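Local coordinates for protein endoglucanase A (PDB 6Q1I) that hydrolyses internal beta-1,4-glucosidic linkages in cellulose-type polysaccharides such as barley beta-glucan, lichenan and carboxymethylcellulose, through its family 5 glycoside hydrolase domain, at residues 65-79 with 103-117. Numbering follows the deposited sequence. Where two conformers were deposited one is given.
Sequences KNAGFKTIRIPTTWG and CIADDLYVILNTHHE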
loop_
_atom_site.group_PDB
_atom_site.type_symbol
_atom_site.label_atom_id
_atom_site.label_comp_id
_atom_site.label_asym_id
_atom_site.label_seq_id
_atom_site.Cartn_x
_atom_site.Cartn_y
_atom_site.Cartn_z
ATOM N N LYS A 65 -12.086 -11.889 1.386
ATOM C CA LYS A 65 -11.452 -13.191 1.583
ATOM C C LYS A 65 -12.139 -14.272 0.756
ATOM O O LYS A 65 -11.478 -15.088 0.102
ATOM C CB LYS A 65 -11.491 -13.557 3.067
ATOM C CG LYS A 65 -11.102 -14.997 3.383
ATOM C CD LYS A 65 -9.663 -15.297 3.027
ATOM C CE LYS A 65 -9.329 -16.760 3.305
ATOM N NZ LYS A 65 -7.880 -17.041 3.121
ATOM N N ASN A 66 -13.472 -14.306 0.787
ATOM C CA ASN A 66 -14.189 -15.364 0.084
ATOM C C ASN A 66 -14.101 -15.230 -1.431
ATOM O O ASN A 66 -14.323 -16.213 -2.141
ATOM C CB ASN A 66 -15.637 -15.396 0.556
ATOM C CG ASN A 66 -15.765 -15.901 1.979
ATOM O OD1 ASN A 66 -14.931 -16.670 2.454
ATOM N ND2 ASN A 66 -16.803 -15.462 2.671
ATOM N N ALA A 67 -13.765 -14.052 -1.950
ATOM C CA ALA A 67 -13.566 -13.910 -3.383
ATOM C C ALA A 67 -12.248 -14.516 -3.840
ATOM O O ALA A 67 -12.100 -14.804 -5.029
ATOM C CB ALA A 67 -13.615 -12.432 -3.772
ATOM N N GLY A 68 -11.288 -14.699 -2.935
ATOM C CA GLY A 68 -10.016 -15.309 -3.277
ATOM C C GLY A 68 -8.807 -14.415 -3.113
ATOM O O GLY A 68 -7.691 -14.862 -3.413
ATOM N N PHE A 69 -8.960 -13.169 -2.674
ATOM C CA PHE A 69 -7.805 -12.356 -2.316
ATOM C C PHE A 69 -7.129 -12.961 -1.089
ATOM O O PHE A 69 -7.799 -13.446 -0.174
ATOM C CB PHE A 69 -8.260 -10.932 -1.994
ATOM C CG PHE A 69 -8.852 -10.194 -3.174
ATOM C CD1 PHE A 69 -10.219 -10.168 -3.389
ATOM C CD2 PHE A 69 -8.041 -9.509 -4.056
ATOM C CE1 PHE A 69 -10.756 -9.500 -4.460
ATOM C CE2 PHE A 69 -8.577 -8.829 -5.129
ATOM C CZ PHE A 69 -9.938 -8.830 -5.336
ATOM N N LYS A 70 -5.794 -12.909 -1.051
ATOM C CA LYS A 70 -5.048 -13.486 0.060
ATOM C C LYS A 70 -4.434 -12.452 0.988
ATOM O O LYS A 70 -3.959 -12.822 2.070
ATOM C CB LYS A 70 -3.966 -14.445 -0.457
ATOM C CG LYS A 70 -4.540 -15.783 -0.937
ATOM C CD LYS A 70 -3.447 -16.761 -1.335
ATOM C CE LYS A 70 -2.710 -17.318 -0.124
ATOM N NZ LYS A 70 -1.630 -18.274 -0.523
ATOM N N THR A 71 -4.418 -11.184 0.585
ATOM C CA THR A 71 -3.826 -10.097 1.350
ATOM C C THR A 71 -4.781 -8.915 1.366
ATOM O O THR A 71 -5.406 -8.601 0.345
ATOM C CB THR A 71 -2.507 -9.658 0.676
ATOM O OG1 THR A 71 -1.562 -10.731 0.728
ATOM C CG2 THR A 71 -1.884 -8.456 1.364
ATOM N N ILE A 72 -4.877 -8.241 2.512
ATOM C CA ILE A 72 -5.510 -6.928 2.595
ATOM C C ILE A 72 -4.482 -5.933 3.130
ATOM O O ILE A 72 -3.815 -6.193 4.141
ATOM C CB ILE A 72 -6.799 -6.941 3.443
ATOM C CG1 ILE A 72 -7.889 -7.698 2.675
ATOM C CG2 ILE A 72 -7.233 -5.519 3.768
ATOM C CD1 ILE A 72 -9.246 -7.694 3.351
ATOM N N ARG A 73 -4.344 -4.811 2.437
ATOM C CA ARG A 73 -3.582 -3.674 2.937
ATOM C C ARG A 73 -4.549 -2.714 3.614
ATOM O O ARG A 73 -5.616 -2.411 3.065
ATOM C CB ARG A 73 -2.815 -3.001 1.800
ATOM C CG ARG A 73 -1.957 -1.802 2.189
ATOM C CD ARG A 73 -0.962 -1.524 1.112
ATOM N NE ARG A 73 -0.108 -0.338 1.208
ATOM C CZ ARG A 73 -0.350 0.839 0.633
ATOM N NH1 ARG A 73 -1.513 1.084 0.034
ATOM N NH2 ARG A 73 0.575 1.789 0.663
ATOM N N ILE A 74 -4.207 -2.326 4.839
ATOM C CA ILE A 74 -4.991 -1.396 5.651
ATOM C C ILE A 74 -4.211 -0.086 5.686
ATOM O O ILE A 74 -3.442 0.166 6.630
ATOM C CB ILE A 74 -5.252 -1.954 7.060
ATOM C CG1 ILE A 74 -5.933 -3.324 6.970
ATOM C CG2 ILE A 74 -6.101 -0.975 7.884
ATOM C CD1 ILE A 74 -6.114 -4.009 8.311
ATOM N N PRO A 75 -4.358 0.773 4.685
ATOM C CA PRO A 75 -3.650 2.057 4.719
ATOM C C PRO A 75 -4.190 2.880 5.882
ATOM O O PRO A 75 -5.403 2.971 6.079
ATOM C CB PRO A 75 -3.965 2.667 3.350
ATOM C CG PRO A 75 -5.300 2.069 2.977
ATOM C CD PRO A 75 -5.250 0.659 3.515
ATOM N N THR A 76 -3.284 3.432 6.686
ATOM C CA THR A 76 -3.666 4.083 7.935
ATOM C C THR A 76 -2.892 5.381 8.084
ATOM O O THR A 76 -1.658 5.383 8.005
ATOM C CB THR A 76 -3.399 3.160 9.131
ATOM O OG1 THR A 76 -4.106 1.928 8.952
ATOM C CG2 THR A 76 -3.868 3.794 10.425
ATOM N N THR A 77 -3.616 6.485 8.279
ATOM C CA THR A 77 -3.017 7.803 8.497
ATOM C C THR A 77 -3.055 8.103 9.990
ATOM O O THR A 77 -4.127 8.068 10.608
ATOM C CB THR A 77 -3.739 8.866 7.669
ATOM O OG1 THR A 77 -3.531 8.567 6.280
ATOM C CG2 THR A 77 -3.221 10.274 7.987
ATOM N N TRP A 78 -1.880 8.348 10.579
ATOM C CA TRP A 78 -1.727 8.380 12.029
ATOM C C TRP A 78 -1.516 9.770 12.614
ATOM O O TRP A 78 -1.824 9.979 13.792
ATOM C CB TRP A 78 -0.539 7.511 12.466
ATOM C CG TRP A 78 -0.591 6.072 12.064
ATOM C CD1 TRP A 78 -0.152 5.552 10.888
ATOM C CD2 TRP A 78 -1.073 4.959 12.836
ATOM N NE1 TRP A 78 -0.330 4.197 10.873
ATOM C CE2 TRP A 78 -0.908 3.806 12.050
ATOM C CE3 TRP A 78 -1.646 4.828 14.102
ATOM C CZ2 TRP A 78 -1.278 2.540 12.493
ATOM C CZ3 TRP A 78 -2.005 3.571 14.539
ATOM C CH2 TRP A 78 -1.828 2.446 13.740
ATOM N N GLY A 79 -0.971 10.713 11.845
ATOM C CA GLY A 79 -0.487 11.950 12.442
ATOM C C GLY A 79 -1.550 12.735 13.192
ATOM O O GLY A 79 -1.267 13.344 14.228
ATOM N N CYS A 103 -9.294 -9.026 9.532
ATOM C CA CYS A 103 -8.518 -9.592 8.434
ATOM C C CYS A 103 -7.695 -10.786 8.888
ATOM O O CYS A 103 -7.668 -11.823 8.214
ATOM C CB CYS A 103 -7.595 -8.511 7.871
ATOM S SG CYS A 103 -8.436 -7.049 7.197
ATOM N N ILE A 104 -6.999 -10.654 10.024
ATOM C CA ILE A 104 -6.173 -11.749 10.527
ATOM C C ILE A 104 -7.043 -12.951 10.858
ATOM O O ILE A 104 -6.683 -14.093 10.559
ATOM C CB ILE A 104 -5.338 -11.299 11.742
ATOM C CG1 ILE A 104 -4.328 -10.206 11.358
ATOM C CG2 ILE A 104 -4.630 -12.497 12.401
ATOM C CD1 ILE A 104 -3.159 -10.656 10.517
ATOM N N ALA A 105 -8.208 -12.711 11.470
ATOM C CA ALA A 105 -9.145 -13.791 11.760
ATOM C C ALA A 105 -9.534 -14.544 10.494
ATOM O O ALA A 105 -9.732 -15.765 10.530
ATOM C CB ALA A 105 -10.401 -13.223 12.432
ATOM N N ASP A 106 -9.630 -13.839 9.366
ATOM C CA ASP A 106 -10.002 -14.448 8.092
ATOM C C ASP A 106 -8.824 -15.082 7.365
ATOM O O ASP A 106 -8.948 -15.412 6.181
ATOM C CB ASP A 106 -10.682 -13.410 7.193
ATOM C CG ASP A 106 -12.138 -13.208 7.537
ATOM O OD1 ASP A 106 -12.631 -13.831 8.510
ATOM O OD2 ASP A 106 -12.796 -12.424 6.823
ATOM N N ASP A 107 -7.689 -15.257 8.039
ATOM C CA ASP A 107 -6.529 -15.950 7.473
ATOM C C ASP A 107 -5.883 -15.177 6.327
ATOM O O ASP A 107 -5.265 -15.766 5.447
ATOM C CB ASP A 107 -6.874 -17.384 7.043
ATOM C CG ASP A 107 -5.656 -18.265 6.929
ATOM O OD1 ASP A 107 -4.680 -18.006 7.661
ATOM O OD2 ASP A 107 -5.672 -19.212 6.110
ATOM N N LEU A 108 -5.994 -13.854 6.345
ATOM C CA LEU A 108 -5.369 -13.002 5.349
ATOM C C LEU A 108 -4.002 -12.532 5.830
ATOM O O LEU A 108 -3.765 -12.386 7.036
ATOM C CB LEU A 108 -6.247 -11.770 5.099
ATOM C CG LEU A 108 -7.611 -12.064 4.476
ATOM C CD1 LEU A 108 -8.542 -10.890 4.652
ATOM C CD2 LEU A 108 -7.461 -12.391 2.991
ATOM N N TYR A 109 -3.095 -12.299 4.876
ATOM C CA TYR A 109 -1.953 -11.431 5.143
ATOM C C TYR A 109 -2.466 -10.002 5.236
ATOM O O TYR A 109 -3.392 -9.613 4.516
ATOM C CB TYR A 109 -0.890 -11.541 4.032
ATOM C CG TYR A 109 -0.292 -12.918 3.987
ATOM C CD1 TYR A 109 -0.845 -13.909 3.191
ATOM C CD2 TYR A 109 0.777 -13.256 4.803
ATOM C CE1 TYR A 109 -0.345 -15.198 3.199
ATOM C CE2 TYR A 109 1.288 -14.537 4.813
ATOM C CZ TYR A 109 0.727 -15.507 4.012
ATOM O OH TYR A 109 1.243 -16.788 4.037
ATOM N N VAL A 110 -1.891 -9.228 6.147
ATOM C CA VAL A 110 -2.297 -7.848 6.375
ATOM C C VAL A 110 -1.060 -6.974 6.286
ATOM O O VAL A 110 -0.057 -7.246 6.952
ATOM C CB VAL A 110 -2.970 -7.684 7.748
ATOM C CG1 VAL A 110 -3.229 -6.222 8.036
ATOM C CG2 VAL A 110 -4.250 -8.492 7.781
ATOM N N ILE A 111 -1.137 -5.917 5.486
ATOM C CA ILE A 111 -0.107 -4.886 5.435
ATOM C C ILE A 111 -0.656 -3.669 6.167
ATOM O O ILE A 111 -1.662 -3.087 5.739
ATOM C CB ILE A 111 0.246 -4.505 3.987
ATOM C CG1 ILE A 111 0.770 -5.696 3.189
ATOM C CG2 ILE A 111 1.245 -3.352 4.002
ATOM C CD1 ILE A 111 0.746 -5.470 1.676
ATOM N N LEU A 112 -0.001 -3.281 7.260
ATOM C CA LEU A 112 -0.361 -2.099 8.037
ATOM C C LEU A 112 0.746 -1.066 7.842
ATOM O O LEU A 112 1.910 -1.342 8.157
ATOM C CB LEU A 112 -0.492 -2.463 9.516
ATOM C CG LEU A 112 -0.910 -1.310 10.435
ATOM C CD1 LEU A 112 -2.348 -0.849 10.110
ATOM C CD2 LEU A 112 -0.786 -1.709 11.901
ATOM N N ASN A 113 0.394 0.116 7.336
ATOM C CA ASN A 113 1.387 1.134 7.000
ATOM C C ASN A 113 1.181 2.403 7.823
ATOM O O ASN A 113 0.345 2.454 8.728
ATOM C CB ASN A 113 1.393 1.431 5.492
ATOM C CG ASN A 113 0.251 2.306 5.038
ATOM O OD1 ASN A 113 -0.602 2.714 5.829
ATOM N ND2 ASN A 113 0.234 2.607 3.735
ATOM N N THR A 114 2.014 3.412 7.549
ATOM C CA THR A 114 1.621 4.809 7.677
ATOM C C THR A 114 1.321 5.316 6.269
ATOM O O THR A 114 1.940 4.874 5.293
ATOM C CB THR A 114 2.678 5.692 8.363
ATOM O OG1 THR A 114 3.774 5.952 7.479
ATOM C CG2 THR A 114 3.171 5.075 9.660
ATOM N N HIS A 115 0.380 6.260 6.162
ATOM C CA HIS A 115 -0.185 6.572 4.863
ATOM C C HIS A 115 0.002 8.059 4.537
ATOM O O HIS A 115 1.091 8.451 4.112
ATOM C CB HIS A 115 -1.601 6.023 4.702
ATOM C CG HIS A 115 -1.969 5.819 3.275
ATOM N ND1 HIS A 115 -1.511 4.745 2.546
ATOM C CD2 HIS A 115 -2.696 6.577 2.422
ATOM C CE1 HIS A 115 -1.972 4.831 1.314
ATOM N NE2 HIS A 115 -2.686 5.938 1.209
ATOM N N HIS A 116 -1.029 8.894 4.687
ATOM C CA HIS A 116 -0.939 10.296 4.258
ATOM C C HIS A 116 -0.282 11.156 5.341
ATOM O O HIS A 116 -0.928 11.950 6.032
ATOM C CB HIS A 116 -2.311 10.861 3.916
ATOM C CG HIS A 116 -2.962 10.252 2.719
ATOM N ND1 HIS A 116 -2.300 10.062 1.528
ATOM C CD2 HIS A 116 -4.237 9.840 2.516
ATOM C CE1 HIS A 116 -3.139 9.553 0.643
ATOM N NE2 HIS A 116 -4.319 9.400 1.220
ATOM N N GLU A 117 1.039 11.004 5.466
ATOM C CA GLU A 117 1.816 11.723 6.470
ATOM C C GLU A 117 2.671 12.844 5.877
ATOM O O GLU A 117 3.472 13.441 6.598
ATOM C CB GLU A 117 2.710 10.778 7.285
ATOM C CG GLU A 117 2.078 9.463 7.742
ATOM C CD GLU A 117 0.970 9.562 8.772
ATOM O OE1 GLU A 117 0.722 10.646 9.353
ATOM O OE2 GLU A 117 0.351 8.498 9.001
HETATM O O HOH W 1 -7.042 -19.443 4.001
HETATM O O HOH W 2 -4.328 -15.581 2.838
HETATM O O HOH W 3 -0.635 -18.642 2.576
#
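Trp78 and Glu117 meet where the chain leaves two neighbouring parallel strands, 71-74 and 109-113, of the closed eight-stranded (beta/alpha)8 barrel. The carboxylate of Glu117 spans two successive amides: OE2 accepts Trp78 N at 2.7 Å and OE1 accepts Gly79 N at 3.0 Å, each oxygen through its syn lone pair. A bend at chi2 (-68°) brings the carboxylate round to the two amides; Trp120 NE1 is a further donor to OE1. The indole approaches edge-on, its NE1 donating to Asn113 O over 2.8 Å at 179°; Asn113 O lies in the indole plane, and NE1 meets one of that oxygen's lone pairs within its carbonyl plane.

The side chain of Asn113 works in two directions. Its OD1 takes Thr76 N in the carbonyl plane at 2.9 Å, while ND2 donates to His115 ND1 almost within the imidazole plane, which fixes the rotation of that ring. Pro75 CB lies over one face of the same ring, 3.6 Å from its centroid, a CH-pi contact. The extended Arg73 side chain carries its guanidinium across the amide, the planes 77° apart, so that Asn113 ND2 sits over one face; the two donors do not bond. Arg73 instead forms a salt bridge to Glu156 and hydrogen bonds to Asn26, Asn159 and Gln284.

Strand pairing begins with Tyr109 N to Lys70 O, and on the helix-facing side Ile72 CD1 packs 3.5 Å from Leu108 CD1.

Asn113 and His115 thus border the guanidinium by packing alone, while the outside partners hold it, an arrangement consistent with a second shell that helps position Arg73 beside the probable nucleophile and proton donor positions, Gln284 and Gln160, both altered here.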